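PDB 3EHM: SusD homolog from Bacteroides thetaiotaomicron, which probably binds mucin O-glycans at the outer membrane, as a lipoprotein of the SusD family, so that this gut symbiont can use them. Local coordinates for residues A[26-31]-A[104-109]; A[32-37]-A[189-194]; A[119-124]-A[183-188]; A[243-248]-A[338-343]. All blocks are in the same frame, centred on the assembly; numbering follows the deposited sequence.

Contact 1 of 4, residues A[26-31]-A[104-109]; sequences GARFMN and NEIYEI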
loop_
_atom_site.group_PDB
_atom_site.type_symbol
_atom_site.label_atom_id
_atom_site.label_comp_id
_atom_site.label_asym_id
_atom_site.label_seq_id
_atom_site.Cartn_x
_atom_site.Cartn_y
_atom_site.Cartn_z
ATOM N N GLY A 26 21.946 14.605 7.277
ATOM C CA GLY A 26 20.663 15.291 7.252
ATOM C C GLY A 26 19.860 15.422 5.969
ATOM O O GLY A 26 18.750 14.888 5.873
ATOM N N ALA A 27 20.395 16.152 4.996
ATOM C CA ALA A 27 19.702 16.363 3.730
ATOM C C ALA A 27 19.386 15.043 3.035
ATOM O O ALA A 27 18.290 14.852 2.510
ATOM C CB ALA A 27 20.544 17.247 2.818
ATOM N N ARG A 28 20.357 14.138 3.031
ATOM C CA ARG A 28 20.186 12.834 2.408
ATOM C C ARG A 28 19.076 12.031 3.074
ATOM O O ARG A 28 18.253 11.415 2.397
ATOM C CB ARG A 28 21.500 12.060 2.476
ATOM C CG ARG A 28 22.558 12.592 1.533
ATOM C CD ARG A 28 23.946 12.180 1.980
ATOM N NE ARG A 28 24.944 12.479 0.961
ATOM C CZ ARG A 28 26.069 13.143 1.193
ATOM N NH1 ARG A 28 26.340 13.582 2.416
ATOM N NH2 ARG A 28 26.929 13.357 0.205
ATOM N N PHE A 29 19.055 12.044 4.404
ATOM C CA PHE A 29 18.042 11.305 5.149
ATOM C C PHE A 29 16.639 11.874 4.929
ATOM O O PHE A 29 15.668 11.122 4.827
ATOM C CB PHE A 29 18.386 11.305 6.644
ATOM C CG PHE A 29 17.441 10.497 7.486
ATOM C CD1 PHE A 29 17.092 9.199 7.116
ATOM C CD2 PHE A 29 16.902 11.028 8.653
ATOM C CE1 PHE A 29 16.220 8.444 7.897
ATOM C CE2 PHE A 29 16.030 10.283 9.441
ATOM C CZ PHE A 29 15.687 8.987 9.060
HETATM N N MSE A 30 16.523 13.194 4.851
HETATM C CA MSE A 30 15.210 13.786 4.634
HETATM C C MSE A 30 14.717 13.497 3.220
HETATM O O MSE A 30 13.518 13.333 2.996
HETATM C CB MSE A 30 15.241 15.293 4.911
HETATM C CG MSE A 30 15.423 15.620 6.386
HETATM SE SE MSE A 30 14.873 17.416 6.853
HETATM C CE MSE A 30 16.283 18.370 5.933
ATOM N N ASN A 31 15.646 13.418 2.271
ATOM C CA ASN A 31 15.292 13.111 0.888
ATOM C C ASN A 31 14.726 11.695 0.881
ATOM O O ASN A 31 13.693 11.432 0.262
ATOM C CB ASN A 31 16.532 13.184 -0.014
ATOM C CG ASN A 31 16.222 12.871 -1.477
ATOM O OD1 ASN A 31 17.126 12.801 -2.313
ATOM N ND2 ASN A 31 14.948 12.688 -1.789
ATOM N N ASN A 104 22.571 5.270 -0.856
ATOM C CA ASN A 104 23.905 4.836 -1.237
ATOM C C ASN A 104 24.995 5.768 -0.722
ATOM O O ASN A 104 26.071 5.311 -0.337
ATOM C CB ASN A 104 24.003 4.704 -2.757
ATOM C CG ASN A 104 25.288 4.027 -3.201
ATOM O OD1 ASN A 104 25.649 2.960 -2.701
ATOM N ND2 ASN A 104 25.978 4.641 -4.153
ATOM N N GLU A 105 24.721 7.071 -0.714
ATOM C CA GLU A 105 25.707 8.032 -0.222
ATOM C C GLU A 105 25.860 7.895 1.292
ATOM O O GLU A 105 26.967 7.986 1.819
ATOM C CB GLU A 105 25.296 9.461 -0.576
ATOM C CG GLU A 105 25.040 9.670 -2.056
ATOM C CD GLU A 105 24.899 11.135 -2.426
ATOM O OE1 GLU A 105 24.400 11.920 -1.588
ATOM O OE2 GLU A 105 25.278 11.495 -3.562
ATOM N N ILE A 106 24.745 7.674 1.984
ATOM C CA ILE A 106 24.770 7.507 3.434
ATOM C C ILE A 106 25.565 6.245 3.755
ATOM O O ILE A 106 26.402 6.235 4.655
ATOM C CB ILE A 106 23.337 7.365 4.012
ATOM C CG1 ILE A 106 22.594 8.697 3.883
ATOM C CG2 ILE A 106 23.391 6.925 5.477
ATOM C CD1 ILE A 106 21.178 8.663 4.433
ATOM N N TYR A 107 25.295 5.185 3.002
ATOM C CA TYR A 107 25.976 3.908 3.182
ATOM C C TYR A 107 27.484 4.082 3.016
ATOM O O TYR A 107 28.271 3.652 3.860
ATOM C CB TYR A 107 25.458 2.895 2.156
ATOM C CG TYR A 107 26.130 1.540 2.215
ATOM C CD1 TYR A 107 26.026 0.738 3.349
ATOM C CD2 TYR A 107 26.857 1.054 1.129
ATOM C CE1 TYR A 107 26.629 -0.517 3.401
ATOM C CE2 TYR A 107 27.464 -0.200 1.171
ATOM C CZ TYR A 107 27.344 -0.978 2.309
ATOM O OH TYR A 107 27.933 -2.222 2.351
ATOM N N GLU A 108 27.881 4.716 1.921
ATOM C CA GLU A 108 29.293 4.933 1.645
ATOM C C GLU A 108 29.979 5.683 2.783
ATOM O O GLU A 108 31.109 5.366 3.155
ATOM C CB GLU A 108 29.449 5.706 0.329
ATOM C CG GLU A 108 30.878 6.115 0.016
ATOM C CD GLU A 108 31.057 6.595 -1.414
ATOM O OE1 GLU A 108 32.182 7.011 -1.762
ATOM O OE2 GLU A 108 30.075 6.553 -2.191
ATOM N N ILE A 109 29.283 6.663 3.350
ATOM C CA ILE A 109 29.838 7.473 4.429
ATOM C C ILE A 109 29.889 6.795 5.797
ATOM O O ILE A 109 30.837 6.986 6.555
ATOM C CB ILE A 109 29.045 8.790 4.590
ATOM C CG1 ILE A 109 29.079 9.589 3.285
ATOM C CG2 ILE A 109 29.632 9.618 5.724
ATOM C CD1 ILE A 109 28.156 10.803 3.285
#

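Contact 2 of 4, residues A[32-37]-A[189-194]; sequences MQQRVI and YDLIYN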
loop_
_atom_site.group_PDB
_atom_site.type_symbol
_atom_site.label_atom_id
_atom_site.label_comp_id
_atom_site.label_asym_id
_atom_site.label_seq_id
_atom_site.Cartn_x
_atom_site.Cartn_y
_atom_site.Cartn_z
HETATM N N MSE A 32 15.399 10.791 1.587
HETATM C CA MSE A 32 14.954 9.400 1.670
HETATM C C MSE A 32 13.527 9.287 2.188
HETATM O O MSE A 32 12.698 8.583 1.610
HETATM C CB MSE A 32 15.867 8.582 2.597
HETATM C CG MSE A 32 17.211 8.198 2.003
HETATM SE SE MSE A 32 18.126 6.932 3.168
HETATM C CE MSE A 32 16.978 5.398 2.879
ATOM N N GLN A 33 13.250 9.974 3.291
ATOM C CA GLN A 33 11.929 9.933 3.899
ATOM C C GLN A 33 10.819 10.411 2.972
ATOM O O GLN A 33 9.715 9.866 2.980
ATOM C CB GLN A 33 11.928 10.760 5.184
ATOM C CG GLN A 33 12.896 10.230 6.223
ATOM C CD GLN A 33 13.029 11.150 7.413
ATOM O OE1 GLN A 33 12.176 11.167 8.298
ATOM N NE2 GLN A 33 14.100 11.934 7.433
ATOM N N GLN A 34 11.109 11.429 2.174
ATOM C CA GLN A 34 10.114 11.956 1.251
ATOM C C GLN A 34 9.924 11.048 0.042
ATOM O O GLN A 34 8.984 11.230 -0.726
ATOM C CB GLN A 34 10.527 13.344 0.773
ATOM C CG GLN A 34 10.669 14.352 1.890
ATOM C CD GLN A 34 11.275 15.643 1.403
ATOM O OE1 GLN A 34 10.645 16.392 0.658
ATOM N NE2 GLN A 34 12.513 15.907 1.809
ATOM N N ARG A 35 10.820 10.077 -0.125
ATOM C CA ARG A 35 10.761 9.156 -1.261
ATOM C C ARG A 35 10.027 7.838 -1.018
ATOM O O ARG A 35 9.551 7.213 -1.968
ATOM C CB ARG A 35 12.178 8.831 -1.743
ATOM C CG ARG A 35 12.943 10.017 -2.293
ATOM C CD ARG A 35 12.311 10.543 -3.563
ATOM N NE ARG A 35 13.103 11.628 -4.129
ATOM C CZ ARG A 35 12.890 12.163 -5.325
ATOM N NH1 ARG A 35 11.904 11.711 -6.087
ATOM N NH2 ARG A 35 13.667 13.150 -5.756
ATOM N N VAL A 36 9.958 7.395 0.235
ATOM C CA VAL A 36 9.282 6.134 0.551
ATOM C C VAL A 36 7.933 6.100 -0.164
ATOM O O VAL A 36 7.611 5.145 -0.869
ATOM C CB VAL A 36 9.093 5.985 2.067
ATOM C CG1 VAL A 36 8.344 4.693 2.381
ATOM C CG2 VAL A 36 10.459 5.991 2.745
ATOM N N ILE A 37 7.154 7.154 0.046
ATOM C CA ILE A 37 5.867 7.350 -0.604
ATOM C C ILE A 37 6.020 8.808 -1.030
ATOM O O ILE A 37 6.078 9.698 -0.182
ATOM C CB ILE A 37 4.685 7.204 0.370
ATOM C CG1 ILE A 37 4.647 5.781 0.939
ATOM C CG2 ILE A 37 3.382 7.494 -0.364
ATOM C CD1 ILE A 37 3.459 5.514 1.848
ATOM N N TYR A 189 16.475 15.984 11.756
ATOM C CA TYR A 189 16.170 15.537 10.401
ATOM C C TYR A 189 15.202 14.360 10.338
ATOM O O TYR A 189 14.920 13.846 9.255
ATOM C CB TYR A 189 17.465 15.157 9.686
ATOM C CG TYR A 189 18.523 16.233 9.752
ATOM C CD1 TYR A 189 19.609 16.116 10.619
ATOM C CD2 TYR A 189 18.438 17.369 8.952
ATOM C CE1 TYR A 189 20.583 17.104 10.684
ATOM C CE2 TYR A 189 19.410 18.366 9.012
ATOM C CZ TYR A 189 20.478 18.224 9.879
ATOM O OH TYR A 189 21.448 19.199 9.934
ATOM N N ASP A 190 14.701 13.939 11.497
ATOM C CA ASP A 190 13.775 12.811 11.583
ATOM C C ASP A 190 12.337 13.293 11.461
ATOM O O ASP A 190 11.733 13.728 12.443
ATOM C CB ASP A 190 13.954 12.089 12.919
ATOM C CG ASP A 190 13.086 10.846 13.036
ATOM O OD1 ASP A 190 12.206 10.643 12.172
ATOM O OD2 ASP A 190 13.283 10.079 14.001
ATOM N N LEU A 191 11.784 13.197 10.259
ATOM C CA LEU A 191 10.419 13.648 10.016
ATOM C C LEU A 191 9.369 12.661 10.512
ATOM O O LEU A 191 8.179 12.968 10.505
ATOM C CB LEU A 191 10.211 13.891 8.516
ATOM C CG LEU A 191 11.275 14.735 7.807
ATOM C CD1 LEU A 191 10.933 14.867 6.324
ATOM C CD2 LEU A 191 11.346 16.113 8.461
ATOM N N ILE A 192 9.799 11.480 10.945
ATOM C CA ILE A 192 8.853 10.469 11.407
ATOM C C ILE A 192 8.706 10.376 12.924
ATOM O O ILE A 192 7.593 10.461 13.450
ATOM C CB ILE A 192 9.241 9.058 10.906
ATOM C CG1 ILE A 192 9.580 9.091 9.412
ATOM C CG2 ILE A 192 8.095 8.077 11.187
ATOM C CD1 ILE A 192 8.437 9.522 8.522
ATOM N N TYR A 193 9.824 10.206 13.625
ATOM C CA TYR A 193 9.789 10.041 15.076
ATOM C C TYR A 193 10.573 11.035 15.934
ATOM O O TYR A 193 10.804 10.778 17.111
ATOM C CB TYR A 193 10.250 8.627 15.427
ATOM C CG TYR A 193 9.327 7.528 14.940
ATOM C CD1 TYR A 193 9.822 6.457 14.192
ATOM C CD2 TYR A 193 7.975 7.525 15.278
ATOM C CE1 TYR A 193 8.992 5.405 13.798
ATOM C CE2 TYR A 193 7.133 6.475 14.891
ATOM C CZ TYR A 193 7.651 5.420 14.155
ATOM O OH TYR A 193 6.840 4.369 13.797
ATOM N N ASN A 194 10.990 12.157 15.362
ATOM C CA ASN A 194 11.728 13.160 16.129
ATOM C C ASN A 194 12.933 12.582 16.881
ATOM O O ASN A 194 13.203 12.964 18.018
ATOM C CB ASN A 194 10.787 13.838 17.130
ATOM C CG ASN A 194 11.356 15.137 17.687
ATOM O OD1 ASN A 194 11.058 15.523 18.819
ATOM N ND2 ASN A 194 12.159 15.823 16.889
#

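Contact 3 of 4, residues A[119-124]-A[183-188]; sequences QAILEI and YSVMAQ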
loop_
_atom_site.group_PDB
_atom_site.type_symbol
_atom_site.label_atom_id
_atom_site.label_comp_id
_atom_site.label_asym_id
_atom_site.label_seq_id
_atom_site.Cartn_x
_atom_site.Cartn_y
_atom_site.Cartn_z
ATOM N N GLN A 119 26.548 4.309 13.377
ATOM C CA GLN A 119 26.031 2.982 13.051
ATOM C C GLN A 119 24.509 3.026 13.146
ATOM O O GLN A 119 23.806 2.422 12.338
ATOM C CB GLN A 119 26.552 1.938 14.038
ATOM C CG GLN A 119 28.032 1.642 13.937
ATOM C CD GLN A 119 28.496 0.693 15.028
ATOM O OE1 GLN A 119 27.682 0.075 15.720
ATOM N NE2 GLN A 119 29.811 0.563 15.180
ATOM N N ALA A 120 24.018 3.743 14.153
ATOM C CA ALA A 120 22.585 3.892 14.391
ATOM C C ALA A 120 21.932 4.648 13.239
ATOM O O ALA A 120 20.827 4.310 12.806
ATOM C CB ALA A 120 22.350 4.635 15.703
ATOM N N ILE A 121 22.615 5.681 12.756
ATOM C CA ILE A 121 22.103 6.467 11.644
ATOM C C ILE A 121 21.932 5.566 10.429
ATOM O O ILE A 121 20.895 5.594 9.772
ATOM C CB ILE A 121 23.061 7.621 11.289
ATOM C CG1 ILE A 121 22.935 8.730 12.338
ATOM C CG2 ILE A 121 22.759 8.146 9.892
ATOM C CD1 ILE A 121 23.843 9.915 12.092
ATOM N N LEU A 122 22.953 4.762 10.141
ATOM C CA LEU A 122 22.903 3.856 9.003
ATOM C C LEU A 122 21.763 2.852 9.138
ATOM O O LEU A 122 21.050 2.590 8.169
ATOM C CB LEU A 122 24.237 3.110 8.842
ATOM C CG LEU A 122 24.280 2.014 7.766
ATOM C CD1 LEU A 122 23.914 2.594 6.414
ATOM C CD2 LEU A 122 25.665 1.398 7.713
ATOM N N GLU A 123 21.579 2.292 10.332
ATOM C CA GLU A 123 20.506 1.319 10.527
ATOM C C GLU A 123 19.127 1.962 10.388
ATOM O O GLU A 123 18.191 1.329 9.906
ATOM C CB GLU A 123 20.635 0.622 11.886
ATOM C CG GLU A 123 21.847 -0.310 12.002
ATOM C CD GLU A 123 22.033 -1.215 10.787
ATOM O OE1 GLU A 123 21.031 -1.742 10.254
ATOM O OE2 GLU A 123 23.194 -1.406 10.367
ATOM N N ILE A 124 18.996 3.215 10.809
ATOM C CA ILE A 124 17.717 3.907 10.674
ATOM C C ILE A 124 17.493 4.124 9.176
ATOM O O ILE A 124 16.387 3.951 8.664
ATOM C CB ILE A 124 17.730 5.262 11.426
ATOM C CG1 ILE A 124 17.711 5.000 12.935
ATOM C CG2 ILE A 124 16.525 6.123 11.007
ATOM C CD1 ILE A 124 17.885 6.238 13.782
ATOM N N TYR A 183 19.693 7.055 23.458
ATOM C CA TYR A 183 19.610 8.498 23.248
ATOM C C TYR A 183 18.996 8.825 21.886
ATOM O O TYR A 183 18.846 7.945 21.043
ATOM C CB TYR A 183 21.001 9.123 23.352
ATOM C CG TYR A 183 22.056 8.382 22.566
ATOM C CD1 TYR A 183 22.749 7.311 23.130
ATOM C CD2 TYR A 183 22.346 8.734 21.249
ATOM C CE1 TYR A 183 23.707 6.607 22.401
ATOM C CE2 TYR A 183 23.301 8.036 20.510
ATOM C CZ TYR A 183 23.976 6.973 21.093
ATOM O OH TYR A 183 24.906 6.272 20.363
ATOM N N SER A 184 18.645 10.091 21.676
ATOM C CA SER A 184 18.044 10.519 20.416
ATOM C C SER A 184 19.054 10.511 19.270
ATOM O O SER A 184 20.241 10.770 19.471
ATOM C CB SER A 184 17.448 11.919 20.570
ATOM O OG SER A 184 16.442 11.931 21.571
ATOM N N VAL A 185 18.571 10.215 18.065
ATOM C CA VAL A 185 19.424 10.167 16.887
ATOM C C VAL A 185 18.816 10.962 15.729
ATOM O O VAL A 185 17.690 10.695 15.302
ATOM C CB VAL A 185 19.652 8.706 16.434
ATOM C CG1 VAL A 185 20.390 8.679 15.096
ATOM C CG2 VAL A 185 20.449 7.955 17.490
HETATM N N MSE A 186 19.568 11.940 15.233
HETATM C CA MSE A 186 19.126 12.783 14.121
HETATM C C MSE A 186 17.740 13.396 14.293
HETATM O O MSE A 186 16.990 13.503 13.324
HETATM C CB MSE A 186 19.136 11.989 12.816
HETATM C CG MSE A 186 20.489 11.849 12.152
HETATM SE SE MSE A 186 20.224 11.159 10.377
HETATM C CE MSE A 186 19.401 9.465 10.838
ATOM N N ALA A 187 17.402 13.815 15.507
ATOM C CA ALA A 187 16.088 14.401 15.760
ATOM C C ALA A 187 15.717 15.517 14.785
ATOM O O ALA A 187 14.595 15.567 14.289
ATOM C CB ALA A 187 16.021 14.928 17.191
ATOM N N GLN A 188 16.659 16.415 14.523
ATOM C CA GLN A 188 16.414 17.540 13.630
ATOM C C GLN A 188 16.014 17.143 12.212
ATOM O O GLN A 188 15.293 17.879 11.541
ATOM C CB GLN A 188 17.654 18.443 13.565
ATOM C CG GLN A 188 17.513 19.601 12.575
ATOM C CD GLN A 188 18.715 20.532 12.569
ATOM O OE1 GLN A 188 18.755 21.510 11.817
ATOM N NE2 GLN A 188 19.701 20.234 13.407
#

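Contact 4 of 4, residues A[243-248]-A[338-343]; sequences SSEAKI and PLYWFR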
loop_
_atom_site.group_PDB
_atom_site.type_symbol
_atom_site.label_atom_id
_atom_site.label_comp_id
_atom_site.label_asym_id
_atom_site.label_seq_id
_atom_site.Cartn_x
_atom_site.Cartn_y
_atom_site.Cartn_z
ATOM N N SER A 243 0.120 6.679 18.931
ATOM C CA SER A 243 1.257 7.560 19.188
ATOM C C SER A 243 2.567 7.031 18.598
ATOM O O SER A 243 3.534 7.779 18.466
ATOM C CB SER A 243 1.419 7.779 20.697
ATOM O OG SER A 243 1.640 6.553 21.374
ATOM N N SER A 244 2.599 5.748 18.243
ATOM C CA SER A 244 3.801 5.149 17.663
ATOM C C SER A 244 3.710 4.962 16.147
ATOM O O SER A 244 4.645 4.458 15.523
ATOM C CB SER A 244 4.086 3.793 18.316
ATOM O OG SER A 244 4.472 3.941 19.671
ATOM N N GLU A 245 2.593 5.371 15.553
ATOM C CA GLU A 245 2.407 5.214 14.114
ATOM C C GLU A 245 3.475 5.970 13.336
ATOM O O GLU A 245 3.969 7.005 13.786
ATOM C CB GLU A 245 1.019 5.709 13.691
ATOM C CG GLU A 245 0.861 7.222 13.694
ATOM C CD GLU A 245 -0.564 7.667 13.393
ATOM O OE1 GLU A 245 -1.414 6.807 13.079
ATOM O OE2 GLU A 245 -0.830 8.885 13.469
ATOM N N ALA A 246 3.825 5.447 12.167
ATOM C CA ALA A 246 4.829 6.083 11.325
ATOM C C ALA A 246 4.137 6.835 10.194
ATOM O O ALA A 246 3.526 6.227 9.314
ATOM C CB ALA A 246 5.777 5.037 10.753
ATOM N N LYS A 247 4.220 8.160 10.229
ATOM C CA LYS A 247 3.614 8.977 9.188
ATOM C C LYS A 247 4.483 10.193 8.914
ATOM O O LYS A 247 5.299 10.589 9.748
ATOM C CB LYS A 247 2.205 9.429 9.593
ATOM C CG LYS A 247 2.146 10.322 10.822
ATOM C CD LYS A 247 0.722 10.812 11.064
ATOM C CE LYS A 247 0.631 11.694 12.305
ATOM N NZ LYS A 247 0.913 10.928 13.553
ATOM N N ILE A 248 4.313 10.776 7.737
ATOM C CA ILE A 248 5.079 11.953 7.368
ATOM C C ILE A 248 4.110 13.060 6.964
ATOM O O ILE A 248 3.125 12.816 6.267
ATOM C CB ILE A 248 6.061 11.635 6.211
ATOM C CG1 ILE A 248 6.970 12.837 5.949
ATOM C CG2 ILE A 248 5.291 11.250 4.955
ATOM C CD1 ILE A 248 8.085 12.553 4.957
ATOM N N PRO A 338 -1.081 14.103 6.261
ATOM C CA PRO A 338 0.069 13.205 6.194
ATOM C C PRO A 338 -0.130 12.037 5.238
ATOM O O PRO A 338 -1.204 11.856 4.665
ATOM C CB PRO A 338 0.196 12.725 7.630
ATOM C CG PRO A 338 -1.239 12.572 8.030
ATOM C CD PRO A 338 -1.910 13.812 7.447
ATOM N N LEU A 339 0.939 11.269 5.056
ATOM C CA LEU A 339 0.915 10.057 4.251
ATOM C C LEU A 339 1.363 9.040 5.290
ATOM O O LEU A 339 2.274 9.315 6.071
ATOM C CB LEU A 339 1.906 10.131 3.088
ATOM C CG LEU A 339 1.462 11.033 1.932
ATOM C CD1 LEU A 339 2.424 10.882 0.763
ATOM C CD2 LEU A 339 0.055 10.652 1.498
ATOM N N TYR A 340 0.722 7.879 5.312
ATOM C CA TYR A 340 1.034 6.868 6.313
ATOM C C TYR A 340 1.883 5.698 5.834
ATOM O O TYR A 340 1.596 5.095 4.802
ATOM C CB TYR A 340 -0.271 6.332 6.894
ATOM C CG TYR A 340 -1.172 7.404 7.456
ATOM C CD1 TYR A 340 -0.999 7.875 8.756
ATOM C CD2 TYR A 340 -2.201 7.945 6.688
ATOM C CE1 TYR A 340 -1.835 8.854 9.280
ATOM C CE2 TYR A 340 -3.041 8.926 7.200
ATOM C CZ TYR A 340 -2.854 9.372 8.496
ATOM O OH TYR A 340 -3.701 10.323 9.015
ATOM N N TRP A 341 2.919 5.382 6.608
ATOM C CA TRP A 341 3.822 4.271 6.315
ATOM C C TRP A 341 3.337 3.014 7.037
ATOM O O TRP A 341 3.299 1.921 6.460
ATOM C CB TRP A 341 5.237 4.577 6.811
ATOM C CG TRP A 341 6.003 5.607 6.038
ATOM C CD1 TRP A 341 5.546 6.393 5.018
ATOM C CD2 TRP A 341 7.363 5.989 6.262
ATOM N NE1 TRP A 341 6.543 7.246 4.596
ATOM C CE2 TRP A 341 7.668 7.017 5.345
ATOM C CE3 TRP A 341 8.354 5.561 7.155
ATOM C CZ2 TRP A 341 8.924 7.625 5.292
ATOM C CZ3 TRP A 341 9.603 6.164 7.104
ATOM C CH2 TRP A 341 9.877 7.187 6.179
ATOM N N PHE A 342 2.982 3.172 8.308
ATOM C CA PHE A 342 2.515 2.041 9.105
ATOM C C PHE A 342 1.698 2.542 10.292
ATOM O O PHE A 342 2.147 3.411 11.034
ATOM C CB PHE A 342 3.715 1.225 9.600
ATOM C CG PHE A 342 3.391 -0.216 9.903
ATOM C CD1 PHE A 342 2.508 -0.549 10.925
ATOM C CD2 PHE A 342 3.958 -1.241 9.151
ATOM C CE1 PHE A 342 2.193 -1.885 11.192
ATOM C CE2 PHE A 342 3.651 -2.579 9.410
ATOM C CZ PHE A 342 2.765 -2.899 10.433
ATOM N N ARG A 343 0.503 1.987 10.473
ATOM C CA ARG A 343 -0.359 2.409 11.571
ATOM C C ARG A 343 -0.663 1.281 12.540
ATOM O O ARG A 343 -0.594 0.105 12.187
ATOM C CB ARG A 343 -1.668 2.980 11.025
ATOM C CG ARG A 343 -1.463 3.950 9.872
ATOM C CD ARG A 343 -2.705 4.778 9.606
ATOM N NE ARG A 343 -2.932 5.770 10.655
ATOM C CZ ARG A 343 -3.898 6.681 10.621
ATOM N NH1 ARG A 343 -4.730 6.725 9.587
ATOM N NH2 ARG A 343 -4.028 7.552 11.612
#

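Contact 1 of 4, residues A[26-31]-A[104-109]
Arg-28 and Glu-105 form the polar part of this contact, a salt bridge partly open to solvent, through one hydrogen bond: Arg-28 NE gives its N-H to Glu-105 OE1 at 2.7 Å and nearly straight (170°). The oxygen lies close to the guanidinium plane, but the nitrogen meets OE1 from above the carboxylate plane, and the two flat groups are turned 70° apart. The arginine chain, extended from CG to NE, crosses that of Glu-105 at about a right angle. Arg-28 NH1 bonds as well to the carbonyl of Lys-24, one turn back, which helps fix the rotation of the guanidinium. The helices carrying these residues, 23-36 and 85-110, belong to the largely helical SusD fold, which is built around tetratricopeptide repeats; their local axes run roughly antiparallel (139°) and approach to 9.9 Å. Apolar contacts lie alongside the ion pair. Ile-109 CD1 lies over one face of the guanidinium, toward its rim, 3.4 Å from Arg-28 NH1. The buried Ile-106 sends its CG1 branch between the helices, where CG1 comes within 3.8 Å of Arg-28 CB, and its CD1 reaches on to Phe-29, also buried, 4.4 Å from CB of that residue.

Contact 2 of 4, residues A[32-37]-A[189-194]
Gln-33 NE2 is gripped by two carbonyls: across the contact it donates to Tyr-189 O at 2.8 Å, and one turn back in its own helix it bonds to the carbonyl of Phe-29. The bond to Tyr-189 is nearly straight (163°) and lies in both the amide plane and the carbonyl plane. The other end of the same amide accepts from the loop, Leu-191 N meeting Gln-33 OE1 at 2.8 Å on a lone pair, though the bend at the hydrogen (136°) is larger. One side-chain amide thus reads the C=O of one residue and the N-H of the next but one, spanning Asp-190. The extended chain beyond CG (chi2 172°) carries the buried amide out from helix 23-36 to this backbone.

The loop, which joins helix 160-178 to helix 197-215 in the helical SusD fold, is shaped by an Asx turn at Asp-190. Asp-190 OD1 takes the N-H of Ile-192 at 2.8 Å and that of Tyr-193 at 2.8 Å, both from the same face of the carboxylate, while OD2 is held by Trp-200 NE1 and Gly-195 N. With both carboxylate oxygens bonded, the buried acid is probably stabilised as the anion.

Apolar atoms flank the amide. Leu-191 CB lies 3.4 Å from Gln-33 OE1, and Ile-192 CG1 comes to 3.5 Å of the same oxygen. The CG2 branch of Ile-192 turns instead over the centre of the Tyr-193 ring, while Leu-191 CD1 just reaches Gln-34 CG at 4.5 Å.

Contact 3 of 4, residues A[119-124]-A[183-188]
Ile-124 CG2 and the methyl CE of Met-186, a selenomethionine, come within 4.4 Å of each other on one side of a flat neighbour, the ring of Phe-29 on helix 23-36. Met-186 CE lies over that face of the ring at its CD2 rim, and Ile-124 CG2 approaches obliquely from the same side near CZ. The side chain of Trp-200 also touches Ile-124. Between the two segments themselves the touching groups are all apolar. Ile-121 lies across the Met-186 chain at about a right angle, with its CG2 branch 3.7 Å from Met-186 CE and its CD1 3.9 Å from Met-186 CG; the selenium sits near CG2 and CG1 of the isoleucine. The bend at the last torsion of Met-186 (chi3 -61°) folds CE back against Ile-121 CG2.

Val-185 fits between successive turns of the helix. Its CG1, anti to the backbone N (chi1 173°), reaches Ile-121 CG1 at 3.8 Å and Ile-124 CD1 at 3.7 Å, whereas CG2 is turned to Ala-120 CB at 4.2 Å. Met-186 has a left-handed backbone conformation (phi 51°), which probably lets Val-185 and Met-186, consecutive in the chain, both point toward the helix.

Every touching residue is buried. Ala-120, Ile-121 and Ile-124, on one side of helix 116-140, are thereby covered by the loop linking helix 160-178 to helix 197-215, an apolar loop-on-helix cover within the helix-rich SusD fold.

Contact 4 of 4, residues A[243-248]-A[338-343]
Strands 246-248 and 339-342 pair antiparallel through a classic beta bulge, in which Trp-341 and Phe-342 both face Ala-246: Ala-246 N donates to Phe-342 O, and Ala-246 O accepts from Trp-341 N at 2.9 Å and, less closely, from Phe-342 N at 3.3 Å. Lys-247 and Tyr-340 form the non-hydrogen-bonded pair between the bulge and the hydrogen-bonded pair Ile-248 and Leu-339. On the face of Lys-247 and Tyr-340 a salt-bridge network forms. Arg-343 approaches Glu-245 side-on and gives both NE (3.0 Å) and NH2 (3.1 Å) to the single oxygen OE1; OE2 uses its anti lone pair for Lys-247 NZ at 2.7 Å. Two positive partners probably keep this buried carboxylate ionised. The guanidinium lies with one face on Tyr-340, CE1 standing over its centre, and the bend in its chain (chi3 72°) brings it there. Lys-247 runs alongside that tyrosine, its CD 3.7 Å from Tyr-340 CE1, and past the ring of Pro-338. The opposite face is apolar, with Ile-248 CG2 4.0 Å from Leu-339 CB. At the corner, Trp-341 packs on helix 116-140, Phe-342 lies against helices 197-215 and 344-356, and Arg-343 takes the N-cap position of helix 344-356.

From the N terminus, helix 23-36 serves two contacts in turn. Its first part closes contact 1 with helix 85-110; its end closes contact 2 with the loop before helix 197-215, so the two spans cross. Contact 3, which joins helix 116-140 to the earlier part of that same loop, falls wholly within the span of contact 2 and follows contact 1 in series. Phe-29 connects them in space, touching Tyr-189, Ile-124 and Met-186. Contact 4 opens later and pairs two short strands, bringing the chain near residue 340 back to residue 246. It meets contact 2 where Tyr-193 OH probably bonds to Ser-244 O and Trp-341 packs on Gln-33 and Val-36.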